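Local coordinates for protein Agap007691-pb (Anopheles gambiae, PDB 5C98) that belongs to the serpin family and may inhibit serine proteases, although its own function is not established, at residues L50-P55 with E80-L85. Numbering follows the deposited sequence.
Sequences LSMFYP and EQQQRL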
loop_
_atom_site.group_PDB
_atom_site.type_symbol
_atom_site.label_atom_id
_atom_site.label_comp_id
_atom_site.label_asym_id
_atom_site.label_seq_id
_atom_site.Cartn_x
_atom_site.Cartn_y
_atom_site.Cartn_z
ATOM N N LEU A 50 -4.272 -11.423 -2.912
ATOM C CA LEU A 50 -4.920 -12.062 -4.037
ATOM C C LEU A 50 -4.346 -13.451 -4.294
ATOM O O LEU A 50 -5.064 -14.343 -4.762
ATOM C CB LEU A 50 -4.810 -11.125 -5.244
ATOM C CG LEU A 50 -5.687 -11.377 -6.452
ATOM C CD1 LEU A 50 -7.147 -11.579 -6.061
ATOM C CD2 LEU A 50 -5.537 -10.221 -7.427
ATOM N N SER A 51 -3.075 -13.652 -3.995
ATOM C CA SER A 51 -2.413 -14.932 -4.212
ATOM C C SER A 51 -3.077 -16.063 -3.444
ATOM O O SER A 51 -2.912 -17.236 -3.806
ATOM C CB SER A 51 -0.952 -14.847 -3.753
ATOM O OG SER A 51 -0.135 -14.235 -4.719
ATOM N N MET A 52 -3.778 -15.752 -2.345
ATOM C CA MET A 52 -4.475 -16.797 -1.590
ATOM C C MET A 52 -5.477 -17.522 -2.470
ATOM O O MET A 52 -5.784 -18.687 -2.224
ATOM C CB MET A 52 -5.191 -16.199 -0.372
ATOM C CG MET A 52 -4.286 -15.479 0.598
ATOM S SD MET A 52 -5.094 -15.103 2.164
ATOM C CE MET A 52 -6.305 -13.895 1.617
ATOM N N PHE A 53 -6.009 -16.849 -3.488
ATOM C CA PHE A 53 -6.974 -17.494 -4.370
ATOM C C PHE A 53 -6.324 -18.276 -5.503
ATOM O O PHE A 53 -7.021 -19.007 -6.208
ATOM C CB PHE A 53 -7.910 -16.419 -4.926
ATOM C CG PHE A 53 -8.732 -15.771 -3.871
ATOM C CD1 PHE A 53 -9.941 -16.319 -3.510
ATOM C CD2 PHE A 53 -8.260 -14.665 -3.171
ATOM C CE1 PHE A 53 -10.707 -15.744 -2.509
ATOM C CE2 PHE A 53 -9.021 -14.095 -2.150
ATOM C CZ PHE A 53 -10.242 -14.640 -1.829
ATOM N N TYR A 54 -5.013 -18.146 -5.709
ATOM C CA TYR A 54 -4.363 -18.842 -6.814
ATOM C C TYR A 54 -4.581 -20.339 -6.803
ATOM O O TYR A 54 -4.853 -20.897 -7.875
ATOM C CB TYR A 54 -2.873 -18.507 -6.762
ATOM C CG TYR A 54 -1.968 -19.146 -7.787
ATOM C CD1 TYR A 54 -2.097 -18.835 -9.137
ATOM C CD2 TYR A 54 -0.919 -19.954 -7.397
ATOM C CE1 TYR A 54 -1.246 -19.353 -10.061
ATOM C CE2 TYR A 54 -0.061 -20.490 -8.313
ATOM C CZ TYR A 54 -0.219 -20.179 -9.647
ATOM O OH TYR A 54 0.646 -20.692 -10.587
ATOM N N PRO A 55 -4.506 -21.036 -5.669
ATOM C CA PRO A 55 -4.754 -22.487 -5.697
ATOM C C PRO A 55 -6.180 -22.859 -6.070
ATOM O O PRO A 55 -6.419 -24.018 -6.430
ATOM C CB PRO A 55 -4.415 -22.932 -4.265
ATOM C CG PRO A 55 -3.661 -21.800 -3.667
ATOM C CD PRO A 55 -4.130 -20.574 -4.324
ATOM N N GLU A 80 3.276 -22.094 -0.102
ATOM C CA GLU A 80 4.340 -21.933 0.887
ATOM C C GLU A 80 5.012 -20.571 0.756
ATOM O O GLU A 80 5.369 -19.943 1.766
ATOM C CB GLU A 80 5.369 -23.048 0.735
ATOM C CG GLU A 80 4.827 -24.419 1.138
ATOM C CD GLU A 80 5.910 -25.478 1.315
ATOM O OE1 GLU A 80 7.039 -25.283 0.818
ATOM O OE2 GLU A 80 5.626 -26.506 1.964
ATOM N N GLN A 81 5.202 -20.104 -0.477
ATOM C CA GLN A 81 5.805 -18.790 -0.692
ATOM C C GLN A 81 4.910 -17.689 -0.124
ATOM O O GLN A 81 5.383 -16.771 0.557
ATOM C CB GLN A 81 6.060 -18.582 -2.185
ATOM C CG GLN A 81 6.577 -17.191 -2.580
ATOM C CD GLN A 81 6.522 -16.942 -4.093
ATOM O OE1 GLN A 81 5.524 -16.478 -4.624
ATOM N NE2 GLN A 81 7.596 -17.286 -4.781
ATOM N N GLN A 82 3.613 -17.754 -0.403
ATOM C CA GLN A 82 2.713 -16.733 0.115
ATOM C C GLN A 82 2.802 -16.691 1.634
ATOM O O GLN A 82 2.889 -15.613 2.227
ATOM C CB GLN A 82 1.283 -17.022 -0.337
ATOM C CG GLN A 82 0.301 -15.879 -0.124
ATOM C CD GLN A 82 -0.199 -15.742 1.298
ATOM O OE1 GLN A 82 -0.017 -16.624 2.135
ATOM N NE2 GLN A 82 -0.867 -14.653 1.563
ATOM N N GLN A 83 2.823 -17.861 2.267
ATOM C CA GLN A 83 2.828 -17.921 3.726
ATOM C C GLN A 83 4.079 -17.262 4.282
ATOM O O GLN A 83 4.023 -16.516 5.258
ATOM C CB GLN A 83 2.758 -19.380 4.190
ATOM C CG GLN A 83 1.412 -20.031 4.005
ATOM C CD GLN A 83 1.427 -21.489 4.397
ATOM O OE1 GLN A 83 2.085 -22.313 3.761
ATOM N NE2 GLN A 83 0.751 -21.803 5.485
ATOM N N ARG A 84 5.228 -17.591 3.705
ATOM C CA ARG A 84 6.494 -17.048 4.175
ATOM C C ARG A 84 6.534 -15.537 3.986
ATOM O O ARG A 84 6.944 -14.792 4.887
ATOM C CB ARG A 84 7.624 -17.741 3.401
ATOM C CG ARG A 84 9.024 -17.359 3.815
ATOM C CD ARG A 84 10.059 -18.231 3.084
ATOM N NE ARG A 84 9.974 -18.102 1.631
ATOM C CZ ARG A 84 10.497 -17.097 0.934
ATOM N NH1 ARG A 84 11.141 -16.120 1.556
ATOM N NH2 ARG A 84 10.377 -17.065 -0.388
ATOM N N LEU A 85 6.121 -15.067 2.815
ATOM C CA LEU A 85 6.197 -13.638 2.535
ATOM C C LEU A 85 5.217 -12.849 3.384
ATOM O O LEU A 85 5.547 -11.750 3.853
ATOM C CB LEU A 85 5.939 -13.384 1.059
ATOM C CG LEU A 85 6.999 -13.964 0.114
ATOM C CD1 LEU A 85 6.607 -13.619 -1.308
ATOM C CD2 LEU A 85 8.397 -13.457 0.394
#
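With CG anti to the backbone N (chi1 -167°) and the chain bent at the next bond (chi2 -79°), Gln-82 reaches from helix 75-89 to Ser-51 and lays its amide beside Met-52. Met-52 holds CG next to its own backbone N (chi1 -59°), which brings this methylene, rather than the sulfur, up to the amide: CG lies 3.6 Å from Gln-82 NE2, and the two side chains cross at a slant. Nearer the backbones, the contact is between aliphatic carbons, Ser-51 CB standing 4.0 Å from Gln-82 CG. Here the backbones come nearest, Ser-51 CA and Gln-82 CA being 6.9 Å apart. All three touching residues are buried. The polar ends are both satisfied by helix 43-51: the serine hydroxyl turns back and hydrogen-bonds Arg-47 O, one turn earlier, and Gln-82 NE2, the same atom that lies against Met-52 CG, is hydrogen-bonded to Leu-48 O and so ties helix 75-89 to helix 43-51. The chain from Ser-51 to Tyr-54 makes a type I beta turn, closed by Tyr-54 N to Ser-51 O at 3.0 Å, and passes into a 3-10 segment. In the serpin fold these pieces belong to the predominantly helical part of the molecule, where helix 43-51 packs against helix 75-89 through Leu-85 (on Tyr-44, Arg-47 and Leu-48) and against helix 59-69 through Leu-50 (on Phe-65 and Phe-69). Gln-81 adds a second polar link between helices 75-89 and 43-51, its OE1 accepting a hydrogen bond from Arg-47 NH2, while loop residues also touch the contact, Leu-71 at Ser-51, Thr-123 at Met-52 and Phe-121 at Gln-82.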